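Local coordinates for DegV family protein (Thermus thermophilus, PDB 2DT8), which binds a fatty acid and carries a zinc ion as a lipid-binding member of the DegV family, at residues H82-H87 and Q137-V142; T4-S9 and R71-A76; K185-L190 and R208-K213; A239-E244 and G271-Y276; N31-I36 and F49-E54. One frame throughout, in Å; residues are numbered along the deposited sequence.

Contact 1. Residues H82-H87 and Q137-V142; sequences HVLSLH and QSLEAV
Leu139 reaches from the first turn of its helix to His82 and Leu84 on the neighbouring strand, and its side chain is easily traced. CB directs the chain toward the strand, and CG, anti to the backbone N (chi1 175°), splits it into two methyls with different tasks. CD2 settles over one face of the His82 imidazole as a CH-pi contact, 3.5 Å above the ring plane and displaced toward the rim. The ring atom nearest to Leu139 CD2 is His82 NE2, at 3.6 Å, and the line from methyl to centroid leans 26° from the ring normal. That nitrogen has its polar partner in Thr111 OG1, so the imidazole is tethered by NE2 while a methyl covers a face. The other branch, CD1, approaches Leu84 CD1 more loosely, at 4.3 Å. These contacts apply the helix-on-sheet principle of alpha/beta folds: strand 82-87 lies between the parallel strands 3-8 and 110-114, and the start of helix 139-151 rests on their side chains, Leu139 also touching Ile3 and Thr111. One turn further along, Val142 CG1 meets Leu84 CD2 at 3.8 Å, while Val142 also packs on Ala129 and Leu133 of helix 120-135. Ser138 supplies the N-cap: its OG accepts from Ala141 N at 3.1 Å, with an N-H...O angle of 156°.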
# COMPACT_ATOMS: atom_id res chain seq x y z
N HIS A 82 -8.40 1.39 -23.32
CA HIS A 82 -7.09 1.40 -22.69
C HIS A 82 -7.20 0.98 -21.23
O HIS A 82 -8.24 1.19 -20.59
CB HIS A 82 -6.52 2.83 -22.77
CG HIS A 82 -5.04 2.91 -22.54
ND1 HIS A 82 -4.13 2.84 -23.56
CD2 HIS A 82 -4.32 3.05 -21.40
CE1 HIS A 82 -2.90 2.93 -23.07
NE2 HIS A 82 -2.99 3.06 -21.76
N VAL A 83 -6.12 0.40 -20.71
CA VAL A 83 -6.07 -0.03 -19.32
C VAL A 83 -4.93 0.69 -18.61
O VAL A 83 -3.79 0.73 -19.10
CB VAL A 83 -5.81 -1.56 -19.21
CG1 VAL A 83 -5.52 -1.94 -17.75
CG2 VAL A 83 -7.03 -2.32 -19.69
N LEU A 84 -5.24 1.28 -17.46
CA LEU A 84 -4.24 1.95 -16.65
C LEU A 84 -4.09 0.98 -15.47
O LEU A 84 -5.06 0.76 -14.73
CB LEU A 84 -4.75 3.32 -16.20
CG LEU A 84 -3.84 4.09 -15.24
CD1 LEU A 84 -2.45 4.25 -15.84
CD2 LEU A 84 -4.46 5.46 -14.97
N SER A 85 -2.90 0.41 -15.32
CA SER A 85 -2.60 -0.61 -14.31
C SER A 85 -1.62 -0.06 -13.27
O SER A 85 -0.45 0.17 -13.57
CB SER A 85 -1.99 -1.82 -15.04
OG SER A 85 -2.29 -3.06 -14.41
N LEU A 86 -2.10 0.15 -12.04
CA LEU A 86 -1.33 0.72 -10.93
C LEU A 86 -0.93 -0.36 -9.93
O LEU A 86 -1.75 -1.14 -9.46
CB LEU A 86 -2.15 1.80 -10.21
CG LEU A 86 -2.05 3.20 -10.82
CD1 LEU A 86 -2.44 3.17 -12.28
CD2 LEU A 86 -2.93 4.16 -10.04
N HIS A 87 0.38 -0.35 -9.63
CA HIS A 87 0.87 -1.35 -8.70
C HIS A 87 1.93 -1.09 -7.58
O HIS A 87 2.64 -0.09 -7.60
CB HIS A 87 1.47 -2.45 -9.60
CG HIS A 87 0.36 -3.02 -10.45
ND1 HIS A 87 -0.61 -3.83 -9.97
CD2 HIS A 87 0.14 -2.82 -11.82
CE1 HIS A 87 -1.40 -4.11 -11.02
NE2 HIS A 87 -0.98 -3.52 -12.14
N GLN A 137 -11.03 13.34 -17.50
CA GLN A 137 -9.68 13.73 -17.86
C GLN A 137 -8.93 12.68 -18.68
O GLN A 137 -9.19 11.48 -18.59
CB GLN A 137 -8.88 14.13 -16.61
CG GLN A 137 -9.44 15.39 -15.94
CD GLN A 137 -8.49 16.04 -14.94
OE1 GLN A 137 -8.85 16.99 -14.25
NE2 GLN A 137 -7.27 15.52 -14.85
N SER A 138 -8.00 13.16 -19.49
CA SER A 138 -7.21 12.32 -20.38
C SER A 138 -6.19 11.47 -19.67
O SER A 138 -5.79 11.76 -18.54
CB SER A 138 -6.47 13.19 -21.38
OG SER A 138 -5.45 13.92 -20.71
N LEU A 139 -5.73 10.43 -20.37
CA LEU A 139 -4.71 9.56 -19.81
C LEU A 139 -3.50 10.38 -19.37
O LEU A 139 -2.98 10.23 -18.27
CB LEU A 139 -4.35 8.47 -20.82
CG LEU A 139 -3.20 7.55 -20.41
CD1 LEU A 139 -3.57 6.75 -19.17
CD2 LEU A 139 -2.86 6.63 -21.57
N GLU A 140 -3.05 11.21 -20.32
CA GLU A 140 -1.94 12.09 -19.99
C GLU A 140 -2.07 12.93 -18.73
O GLU A 140 -1.14 13.05 -17.94
CB GLU A 140 -1.61 12.90 -21.23
CG GLU A 140 -0.68 12.20 -22.21
CD GLU A 140 0.67 11.78 -21.61
OE1 GLU A 140 1.41 12.64 -21.08
OE2 GLU A 140 0.98 10.57 -21.66
N ALA A 141 -3.27 13.52 -18.60
CA ALA A 141 -3.47 14.38 -17.44
C ALA A 141 -3.37 13.51 -16.20
O ALA A 141 -2.78 13.92 -15.19
CB ALA A 141 -4.85 15.01 -17.55
N VAL A 142 -3.96 12.32 -16.25
CA VAL A 142 -3.95 11.42 -15.12
C VAL A 142 -2.53 10.92 -14.81
O VAL A 142 -2.13 10.87 -13.65
CB VAL A 142 -4.91 10.24 -15.37
CG1 VAL A 142 -4.80 9.20 -14.25
CG2 VAL A 142 -6.33 10.76 -15.43

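Contact 2. Residues T4-S9 and R71-A76; sequences TLVTDS and RVYREA
Val6 presents both branches to Val72 and Tyr73 of the helix and buries the most surface here, followed by Ala76 and Thr4. Its CG2 packs against Val72 CG1 at 4.0 Å, while Val6 CG1, anti to the backbone N (chi1 171°), lies obliquely to the Tyr73 ring, 4.1 Å from Tyr73 CE1. The phenol hydroxyl passes beyond this valine to hydrogen-bond with Ser85 OG on strand 82-87. At the other end, Ala76 CB touches Thr4 CG2 at 4.0 Å, and these small groups bring their CA atoms within 6.8 Å. Thr4 is two-sided: its methyl packs, while a water 2.7 Å from Thr4 OG1 donates to Ala76 O, bridging strand and helix. Leu5 points away and packs on helix 120-135. Segment 71-76 of helix 66-76, which also bears the zinc ligand Glu67, thus runs antiparallel to strand segment 4-8 (167°, axes 9.9 Å apart) on one face of a sheet covered by helices on both, the layered packing typical of alpha/beta folds.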
# COMPACT_ATOMS: atom_id res chain seq x y z
N THR A 4 -9.95 1.89 -18.33
CA THR A 4 -10.31 1.05 -17.20
C THR A 4 -9.09 0.91 -16.28
O THR A 4 -7.95 0.75 -16.75
CB THR A 4 -10.76 -0.36 -17.67
OG1 THR A 4 -12.03 -0.25 -18.33
CG2 THR A 4 -10.89 -1.32 -16.50
N LEU A 5 -9.34 0.99 -14.98
CA LEU A 5 -8.29 0.86 -13.98
C LEU A 5 -8.18 -0.56 -13.46
O LEU A 5 -9.18 -1.20 -13.14
CB LEU A 5 -8.58 1.76 -12.78
CG LEU A 5 -8.22 3.22 -12.90
CD1 LEU A 5 -8.98 4.01 -11.84
CD2 LEU A 5 -6.72 3.38 -12.75
N VAL A 6 -6.94 -1.02 -13.37
CA VAL A 6 -6.59 -2.33 -12.84
C VAL A 6 -5.52 -2.11 -11.78
O VAL A 6 -4.66 -1.24 -11.92
CB VAL A 6 -6.01 -3.26 -13.94
CG1 VAL A 6 -5.46 -4.55 -13.30
CG2 VAL A 6 -7.07 -3.58 -14.97
N THR A 7 -5.60 -2.86 -10.69
CA THR A 7 -4.58 -2.79 -9.67
C THR A 7 -4.41 -4.20 -9.11
O THR A 7 -5.01 -5.15 -9.64
CB THR A 7 -4.96 -1.77 -8.54
OG1 THR A 7 -3.84 -1.60 -7.66
CG2 THR A 7 -6.17 -2.24 -7.75
N ASP A 8 -3.58 -4.37 -8.09
CA ASP A 8 -3.39 -5.68 -7.48
C ASP A 8 -3.98 -5.64 -6.07
O ASP A 8 -4.28 -4.56 -5.55
CB ASP A 8 -1.91 -6.08 -7.49
CG ASP A 8 -1.06 -5.14 -6.69
OD1 ASP A 8 -1.13 -5.20 -5.45
OD2 ASP A 8 -0.32 -4.32 -7.29
N SER A 9 -4.14 -6.81 -5.46
CA SER A 9 -4.75 -6.87 -4.14
C SER A 9 -4.01 -6.13 -3.03
O SER A 9 -4.63 -5.79 -2.01
CB SER A 9 -4.97 -8.34 -3.73
OG SER A 9 -3.75 -9.01 -3.53
N ARG A 71 -5.39 -12.21 -18.60
CA ARG A 71 -6.83 -12.48 -18.58
C ARG A 71 -7.61 -11.23 -18.19
O ARG A 71 -8.65 -10.93 -18.78
CB ARG A 71 -7.15 -13.61 -17.60
CG ARG A 71 -8.64 -13.92 -17.47
CD ARG A 71 -8.94 -15.04 -16.47
NE ARG A 71 -7.79 -15.42 -15.65
CZ ARG A 71 -6.73 -16.07 -16.12
NH1 ARG A 71 -6.75 -16.57 -17.35
NH2 ARG A 71 -5.65 -16.21 -15.36
N VAL A 72 -7.18 -10.50 -17.20
CA VAL A 72 -7.87 -9.31 -16.74
C VAL A 72 -7.78 -8.22 -17.82
O VAL A 72 -8.79 -7.59 -18.13
CB VAL A 72 -7.29 -8.84 -15.38
CG1 VAL A 72 -7.92 -7.52 -14.96
CG2 VAL A 72 -7.59 -9.91 -14.32
N TYR A 73 -6.61 -8.01 -18.41
CA TYR A 73 -6.48 -6.98 -19.43
C TYR A 73 -7.38 -7.29 -20.62
O TYR A 73 -8.06 -6.41 -21.14
CB TYR A 73 -5.03 -6.84 -19.93
CG TYR A 73 -4.04 -6.32 -18.90
CD1 TYR A 73 -4.46 -5.61 -17.77
CD2 TYR A 73 -2.67 -6.51 -19.08
CE1 TYR A 73 -3.55 -5.11 -16.85
CE2 TYR A 73 -1.74 -6.00 -18.17
CZ TYR A 73 -2.19 -5.30 -17.06
OH TYR A 73 -1.27 -4.81 -16.16
N ARG A 74 -7.44 -8.52 -21.05
CA ARG A 74 -8.22 -8.96 -22.20
C ARG A 74 -9.71 -8.72 -21.97
O ARG A 74 -10.44 -8.29 -22.86
CB ARG A 74 -7.97 -10.45 -22.47
CG ARG A 74 -8.82 -11.00 -23.60
CD ARG A 74 -8.34 -12.37 -24.08
NE ARG A 74 -8.17 -13.33 -22.98
CZ ARG A 74 -7.00 -13.64 -22.43
NH1 ARG A 74 -5.87 -13.12 -22.91
NH2 ARG A 74 -6.96 -14.47 -21.40
N GLU A 75 -10.10 -8.99 -20.71
CA GLU A 75 -11.51 -8.85 -20.40
C GLU A 75 -11.90 -7.36 -20.33
O GLU A 75 -12.95 -6.93 -20.80
CB GLU A 75 -11.81 -9.52 -19.03
CG GLU A 75 -11.81 -11.04 -19.12
CD GLU A 75 -11.91 -11.71 -17.76
OE1 GLU A 75 -11.62 -11.06 -16.74
OE2 GLU A 75 -12.25 -12.92 -17.72
N ALA A 76 -10.94 -6.60 -19.79
CA ALA A 76 -11.20 -5.19 -19.63
C ALA A 76 -11.29 -4.46 -20.99
O ALA A 76 -12.13 -3.59 -21.22
CB ALA A 76 -10.06 -4.50 -18.83
O HOH W 1 -13.42 -2.40 -19.13

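Contact 3. Residues K185-L190 and R208-K213; sequences KPVLTL and REEILK
Two torsions set up the meeting of Val187 with Ile211. On the strand, CG1 of Val187 is anti to the backbone N (chi1 178°), which extends that branch toward the helix. On the helix, CB of Ile211 does not aim straight at the strand; with CG1 anti to the carbonyl carbon (chi1 -75°), the longer branch swings across and recovers the distance. The touch is therefore made midway along that branch, Val187 CG1 lying 3.8 Å from Ile211 CG1. The other branch of the valine serves a different neighbour: Val187 CG2 is 4.3 Å from Glu210 CG, so it is a methylene of the glutamate that borders the contact. Ile211 is the inner of the two helix residues, and it also touches Arg156, Leu241 and Phe275. Strand 185-191 forms a two-stranded antiparallel ribbon with 194-201, and the chain then enters helix 204-219, which folds back over Val187 at a CA distance of 7.3 Å from Val187 to Ile211. With only aliphatic carbon meeting aliphatic carbon across the interface, the hold depends on shape and on exclusion of water, and lacks the directionality that a polar bond would impose.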
# COMPACT_ATOMS: atom_id res chain seq x y z
N LYS A 185 10.65 1.83 19.81
CA LYS A 185 9.65 1.60 18.77
C LYS A 185 10.18 2.23 17.49
O LYS A 185 10.56 3.39 17.50
CB LYS A 185 8.30 2.23 19.12
CG LYS A 185 7.76 1.82 20.48
CD LYS A 185 7.69 0.31 20.66
CE LYS A 185 7.19 -0.02 22.06
NZ LYS A 185 7.14 -1.49 22.30
N PRO A 186 10.21 1.48 16.39
CA PRO A 186 10.71 2.00 15.12
C PRO A 186 9.68 2.79 14.33
O PRO A 186 8.50 2.45 14.33
CB PRO A 186 11.14 0.75 14.37
CG PRO A 186 10.05 -0.23 14.77
CD PRO A 186 9.88 0.04 16.27
N VAL A 187 10.13 3.85 13.68
CA VAL A 187 9.25 4.64 12.83
C VAL A 187 9.88 4.51 11.45
O VAL A 187 11.06 4.82 11.26
CB VAL A 187 9.18 6.11 13.28
CG1 VAL A 187 8.29 6.90 12.32
CG2 VAL A 187 8.60 6.17 14.69
N LEU A 188 9.09 4.03 10.50
CA LEU A 188 9.58 3.77 9.16
C LEU A 188 8.84 4.55 8.08
O LEU A 188 7.76 5.09 8.30
CB LEU A 188 9.45 2.27 8.87
CG LEU A 188 10.09 1.34 9.90
CD1 LEU A 188 9.92 -0.11 9.45
CD2 LEU A 188 11.56 1.67 10.06
N THR A 189 9.44 4.58 6.89
CA THR A 189 8.83 5.26 5.74
C THR A 189 9.29 4.52 4.49
O THR A 189 9.85 3.42 4.57
CB THR A 189 9.27 6.77 5.69
OG1 THR A 189 8.56 7.46 4.65
CG2 THR A 189 10.77 6.90 5.44
N LEU A 190 8.98 5.09 3.33
CA LEU A 190 9.45 4.54 2.06
C LEU A 190 10.00 5.70 1.25
O LEU A 190 9.45 6.80 1.28
CB LEU A 190 8.31 3.88 1.26
CG LEU A 190 7.88 2.47 1.69
CD1 LEU A 190 6.83 2.56 2.76
CD2 LEU A 190 7.34 1.71 0.48
N ARG A 208 4.05 8.01 18.13
CA ARG A 208 2.99 8.73 17.45
C ARG A 208 3.33 10.22 17.34
O ARG A 208 3.02 10.86 16.32
CB ARG A 208 1.66 8.54 18.18
CG ARG A 208 1.18 7.09 18.18
CD ARG A 208 -0.30 7.01 18.49
NE ARG A 208 -0.63 7.72 19.72
CZ ARG A 208 -0.46 7.22 20.94
NH1 ARG A 208 0.03 6.00 21.10
NH2 ARG A 208 -0.78 7.94 22.01
N GLU A 209 3.97 10.77 18.37
CA GLU A 209 4.35 12.18 18.35
C GLU A 209 5.36 12.47 17.24
O GLU A 209 5.30 13.48 16.56
CB GLU A 209 4.83 12.61 19.75
CG GLU A 209 3.74 12.39 20.81
CD GLU A 209 4.14 12.82 22.22
OE1 GLU A 209 5.34 12.80 22.55
OE2 GLU A 209 3.23 13.15 23.01
N GLU A 210 6.26 11.52 17.11
CA GLU A 210 7.28 11.65 16.09
C GLU A 210 6.71 11.51 14.68
O GLU A 210 7.00 12.29 13.78
CB GLU A 210 8.40 10.52 16.19
CG GLU A 210 9.36 10.34 15.00
CD GLU A 210 10.07 11.64 14.60
OE1 GLU A 210 10.38 12.45 15.49
OE2 GLU A 210 10.32 11.83 13.39
N ILE A 211 5.63 10.79 14.60
CA ILE A 211 5.02 10.62 13.29
C ILE A 211 4.22 11.90 12.96
O ILE A 211 4.26 12.43 11.84
CB ILE A 211 3.96 9.40 13.21
CG1 ILE A 211 4.73 8.08 13.18
CG2 ILE A 211 3.03 9.52 12.00
CD1 ILE A 211 3.84 6.85 13.33
N LEU A 212 3.61 12.51 14.02
CA LEU A 212 2.83 13.73 13.78
C LEU A 212 3.76 14.93 13.54
O LEU A 212 3.44 15.82 12.74
CB LEU A 212 1.90 14.01 14.96
CG LEU A 212 0.86 15.12 14.74
CD1 LEU A 212 -0.26 14.63 13.83
CD2 LEU A 212 0.31 15.56 16.07
N LYS A 213 4.93 14.86 14.13
CA LYS A 213 5.93 15.89 13.89
C LYS A 213 6.32 15.87 12.41
O LYS A 213 6.38 16.91 11.75
CB LYS A 213 7.16 15.65 14.76
CG LYS A 213 8.32 16.61 14.47
CD LYS A 213 9.54 16.29 15.34
CE LYS A 213 10.73 17.16 14.96
NZ LYS A 213 11.92 16.87 15.82

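Contact 4. Residues A239-E244 and G271-Y276; sequences AALRQE and GTYGFY
Methyl-to-ring contacts come first, and all are made by one branch of Leu241. Its CD2 reaches the edge of two aromatic rings: Tyr273 CD2 lies 4.0 Å from Leu241 CD2, and Phe275 CD1 lies 3.9 Å from the same methyl. In both cases the methyl sits near the ring plane, so it meets rims and covers no face. Both aromatic side chains adopt the torsion with CG between the backbone N and the carbonyl carbon (chi1 64° for Tyr273, 70° for Phe275), which sets the rings on either side of the leucine like jaws. The second kind of contact is with backbone: between the jaws Leu241 CD2 comes within 3.9 Å of Gly274 CA, touching the strand backbone itself. This is helix packing on a mixed four-stranded sheet. Strand 273-279 is an inner strand, between 154-158 and 225-231, and the axes of 239-244 and 273-276 approach to 8.8 Å, with their N-to-C directions 39° apart. Ring-to-ring interactions extend the apolar layer, for Phe275 stacks on Phe229 and meets Phe215 edge-to-face. Tyr276, the next residue along the strand, touches the bound palmitic acid. Polar ties are made by other residues of the helix: Glu244 OE1 forms a salt bridge with Arg208 NE, and Arg242 NE donates to Ala255 O.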
# COMPACT_ATOMS: atom_id res chain seq x y z
N ALA A 239 -5.98 4.12 15.77
CA ALA A 239 -7.10 4.98 16.10
C ALA A 239 -6.62 6.23 16.81
O ALA A 239 -7.07 7.34 16.52
CB ALA A 239 -8.12 4.23 16.97
N ALA A 240 -5.69 6.06 17.75
CA ALA A 240 -5.15 7.20 18.48
C ALA A 240 -4.40 8.12 17.53
O ALA A 240 -4.44 9.35 17.66
CB ALA A 240 -4.22 6.71 19.58
N LEU A 241 -3.70 7.52 16.57
CA LEU A 241 -2.94 8.27 15.59
C LEU A 241 -3.89 9.09 14.70
O LEU A 241 -3.64 10.26 14.44
CB LEU A 241 -2.09 7.31 14.76
CG LEU A 241 -1.13 7.91 13.73
CD1 LEU A 241 -0.12 8.80 14.45
CD2 LEU A 241 -0.41 6.78 12.98
N ARG A 242 -4.97 8.46 14.25
CA ARG A 242 -5.94 9.14 13.40
C ARG A 242 -6.61 10.29 14.16
O ARG A 242 -6.87 11.34 13.59
CB ARG A 242 -7.01 8.15 12.91
CG ARG A 242 -8.09 8.77 12.02
CD ARG A 242 -9.03 7.68 11.52
NE ARG A 242 -10.09 8.19 10.64
CZ ARG A 242 -11.30 8.55 11.05
NH1 ARG A 242 -11.63 8.46 12.33
NH2 ARG A 242 -12.19 9.00 10.18
N GLN A 243 -6.88 10.07 15.44
CA GLN A 243 -7.51 11.10 16.26
C GLN A 243 -6.59 12.31 16.40
O GLN A 243 -7.02 13.46 16.28
CB GLN A 243 -7.87 10.52 17.63
CG GLN A 243 -9.03 9.52 17.57
CD GLN A 243 -9.06 8.56 18.75
OE1 GLN A 243 -9.93 7.68 18.83
NE2 GLN A 243 -8.12 8.71 19.67
N GLU A 244 -5.32 12.06 16.67
CA GLU A 244 -4.28 13.07 16.80
C GLU A 244 -4.11 13.81 15.47
O GLU A 244 -4.18 15.05 15.42
CB GLU A 244 -2.96 12.42 17.25
CG GLU A 244 -3.06 11.81 18.68
CD GLU A 244 -1.78 11.13 19.16
OE1 GLU A 244 -1.33 10.16 18.50
OE2 GLU A 244 -1.24 11.56 20.20
N GLY A 271 1.06 -5.87 14.89
CA GLY A 271 1.14 -4.54 15.46
C GLY A 271 1.60 -3.45 14.52
O GLY A 271 2.26 -2.50 14.94
N THR A 272 1.26 -3.57 13.24
CA THR A 272 1.65 -2.55 12.28
C THR A 272 0.57 -1.47 12.24
O THR A 272 -0.62 -1.77 12.32
CB THR A 272 1.81 -3.15 10.85
OG1 THR A 272 2.81 -4.19 10.89
CG2 THR A 272 2.26 -2.08 9.85
N TYR A 273 0.99 -0.21 12.16
CA TYR A 273 0.02 0.88 12.05
C TYR A 273 0.73 2.08 11.45
O TYR A 273 1.94 2.21 11.54
CB TYR A 273 -0.58 1.26 13.42
CG TYR A 273 0.40 1.81 14.42
CD1 TYR A 273 1.16 0.96 15.23
CD2 TYR A 273 0.58 3.19 14.57
CE1 TYR A 273 2.05 1.46 16.15
CE2 TYR A 273 1.48 3.70 15.49
CZ TYR A 273 2.21 2.83 16.28
OH TYR A 273 3.09 3.34 17.20
N GLY A 274 -0.04 2.95 10.81
CA GLY A 274 0.55 4.14 10.22
C GLY A 274 -0.48 4.70 9.24
O GLY A 274 -1.66 4.36 9.27
N PHE A 275 0.05 5.55 8.35
CA PHE A 275 -0.85 6.17 7.39
C PHE A 275 -0.10 6.75 6.19
O PHE A 275 1.07 7.10 6.26
CB PHE A 275 -1.91 7.19 7.86
CG PHE A 275 -1.24 8.45 8.29
CD1 PHE A 275 -0.65 8.52 9.55
CD2 PHE A 275 -1.24 9.56 7.46
CE1 PHE A 275 -0.06 9.70 9.97
CE2 PHE A 275 -0.64 10.74 7.89
CZ PHE A 275 -0.05 10.82 9.14
N TYR A 276 -0.84 6.77 5.06
CA TYR A 276 -0.25 7.36 3.88
C TYR A 276 -1.08 8.63 3.72
O TYR A 276 -2.17 8.77 4.27
CB TYR A 276 -0.65 6.45 2.67
CG TYR A 276 0.55 5.74 2.14
CD1 TYR A 276 1.40 6.38 1.25
CD2 TYR A 276 0.81 4.42 2.53
CE1 TYR A 276 2.52 5.72 0.76
CE2 TYR A 276 1.92 3.76 2.02
CZ TYR A 276 2.77 4.40 1.14
OH TYR A 276 3.89 3.75 0.65

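Contact 5. Residues N31-I36 and F49-E54; sequences NLSGAI and FQKVRE
No flat side chain stands between Leu32, Ser33 and Lys51, so faces and edges give way to the flanks of an alkyl chain. The nearby flat groups are engaged in other directions: Phe49 points away from the hairpin and its ring packs on Pro270, while the amide of Asn31 uses ND2 for Thr60 OG1 and Ser62 OG. The motif is a beta hairpin closed by a type I' turn from Leu32 to Ala35, resting against the last turns of helix 45-53. The ends of the turn are joined by a reciprocal pair of backbone bonds, Leu32 N to Ala35 O at 3.0 Å and Ala35 N to Leu32 O at 2.8 Å. Ser33 and Gly34 both take the positive phi values that such a turn requires.

Against this turn Lys51 lays its hydrocarbon. CG is anti to the carbonyl carbon (chi1 -69°) and the chain bends at chi2 (-62°), which carries it alongside the turn. Leu32 CD2 crosses the inner part of the chain, 3.8 Å from Lys51 CG, and is the buried element of the contact, with Ile43 and Pro59 as further neighbours. Ser33, exposed, meets the outer part. Its hydroxyl lies beside methylenes, Ser33 OG being 4.1 Å from Lys51 CD and 3.7 Å from Lys51 CE.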
# COMPACT_ATOMS: atom_id res chain seq x y z
N ASN A 31 1.51 -17.84 1.05
CA ASN A 31 1.91 -19.24 1.16
C ASN A 31 2.07 -19.51 2.65
O ASN A 31 2.96 -18.94 3.29
CB ASN A 31 3.23 -19.46 0.41
CG ASN A 31 3.15 -18.98 -1.02
OD1 ASN A 31 2.24 -19.36 -1.76
ND2 ASN A 31 4.11 -18.15 -1.42
N LEU A 32 1.20 -20.36 3.19
CA LEU A 32 1.19 -20.68 4.60
C LEU A 32 0.56 -22.06 4.81
O LEU A 32 -0.30 -22.50 4.06
CB LEU A 32 0.37 -19.63 5.35
CG LEU A 32 0.33 -19.69 6.88
CD1 LEU A 32 1.65 -19.18 7.43
CD2 LEU A 32 -0.82 -18.85 7.40
N SER A 33 1.04 -22.71 5.89
CA SER A 33 0.51 -24.02 6.18
C SER A 33 0.59 -25.04 5.02
O SER A 33 -0.21 -25.96 4.89
CB SER A 33 -0.97 -24.04 6.57
OG SER A 33 -1.24 -23.09 7.58
N GLY A 34 1.57 -24.74 4.15
CA GLY A 34 1.77 -25.64 3.04
C GLY A 34 0.80 -25.41 1.84
O GLY A 34 0.80 -26.05 0.79
N ALA A 35 -0.07 -24.43 2.08
CA ALA A 35 -1.09 -24.08 1.10
C ALA A 35 -0.91 -22.67 0.56
O ALA A 35 -0.06 -21.91 1.01
CB ALA A 35 -2.48 -24.24 1.70
N ILE A 36 -1.73 -22.34 -0.43
CA ILE A 36 -1.68 -21.04 -1.08
C ILE A 36 -3.06 -20.41 -0.99
O ILE A 36 -4.05 -21.02 -1.40
CB ILE A 36 -1.30 -21.18 -2.56
CG1 ILE A 36 0.05 -21.89 -2.67
CG2 ILE A 36 -1.27 -19.81 -3.22
CD1 ILE A 36 0.43 -22.24 -4.11
N PHE A 49 -0.61 -14.57 11.82
CA PHE A 49 0.13 -14.40 13.06
C PHE A 49 -0.15 -15.49 14.10
O PHE A 49 0.69 -15.82 14.92
CB PHE A 49 -0.09 -12.99 13.62
CG PHE A 49 0.24 -11.90 12.63
CD1 PHE A 49 1.33 -12.05 11.77
CD2 PHE A 49 -0.52 -10.75 12.55
CE1 PHE A 49 1.65 -11.06 10.83
CE2 PHE A 49 -0.21 -9.75 11.61
CZ PHE A 49 0.87 -9.91 10.75
N GLN A 50 -1.39 -15.98 14.02
CA GLN A 50 -1.76 -17.04 14.94
C GLN A 50 -0.96 -18.31 14.65
O GLN A 50 -0.56 -19.05 15.54
CB GLN A 50 -3.25 -17.48 14.76
CG GLN A 50 -3.63 -18.72 15.58
CD GLN A 50 -4.96 -19.33 15.17
OE1 GLN A 50 -5.34 -20.39 15.67
NE2 GLN A 50 -5.67 -18.68 14.25
N LYS A 51 -0.77 -18.52 13.33
CA LYS A 51 0.01 -19.68 12.94
C LYS A 51 1.50 -19.58 13.35
O LYS A 51 2.14 -20.54 13.80
CB LYS A 51 0.02 -19.94 11.37
CG LYS A 51 -1.32 -20.37 10.82
CD LYS A 51 -1.78 -21.70 11.41
CE LYS A 51 -3.01 -22.22 10.68
NZ LYS A 51 -3.53 -23.47 11.30
N VAL A 52 2.04 -18.38 13.22
CA VAL A 52 3.42 -18.16 13.64
C VAL A 52 3.53 -18.37 15.16
O VAL A 52 4.43 -19.04 15.65
CB VAL A 52 3.90 -16.76 13.20
CG1 VAL A 52 5.28 -16.47 13.76
CG2 VAL A 52 3.94 -16.69 11.67
N ARG A 53 2.55 -17.76 15.85
CA ARG A 53 2.57 -17.88 17.29
C ARG A 53 2.55 -19.35 17.80
O ARG A 53 3.11 -19.76 18.81
CB ARG A 53 1.39 -17.05 18.02
CG ARG A 53 1.39 -16.91 19.56
CD ARG A 53 0.18 -16.05 19.90
NE ARG A 53 -1.02 -16.69 19.36
CZ ARG A 53 -2.14 -16.03 19.06
NH1 ARG A 53 -3.23 -16.68 18.57
NH2 ARG A 53 -2.20 -14.72 19.27
N GLU A 54 1.95 -20.13 16.89
CA GLU A 54 1.84 -21.55 17.17
C GLU A 54 3.05 -22.45 16.68
O GLU A 54 3.10 -23.68 16.76
CB GLU A 54 0.54 -22.25 16.54
CG GLU A 54 -0.72 -21.71 17.20
CD GLU A 54 -2.01 -22.09 16.48
OE1 GLU A 54 -1.93 -22.63 15.35
OE2 GLU A 54 -3.09 -21.85 17.05

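Contacts 1 to 4 are buried, whereas contact 5 is only partly buried. Contacts 1 and 2 serve one sheet through adjacent strands and meet directly: Val83 packs on Val6, and His87 ND1 and Asp8 OD2 form a probable hydrogen bond. The hairpin of contact 5 belongs to the same sheet through strand 24-32. Contacts 3 and 4 form a second cluster on the opposite side of the chain's centre from contact 1, their centres about 10 Å apart, where Arg208 packs on Ala240. Chemistry follows place: aliphatic groups fill contact 3, aromatic edges contact 4, an imidazole face contact 1 and aliphatic packing with one bridging water contact 2, while contact 5 relies on the alkyl chain of a lysine against a turn.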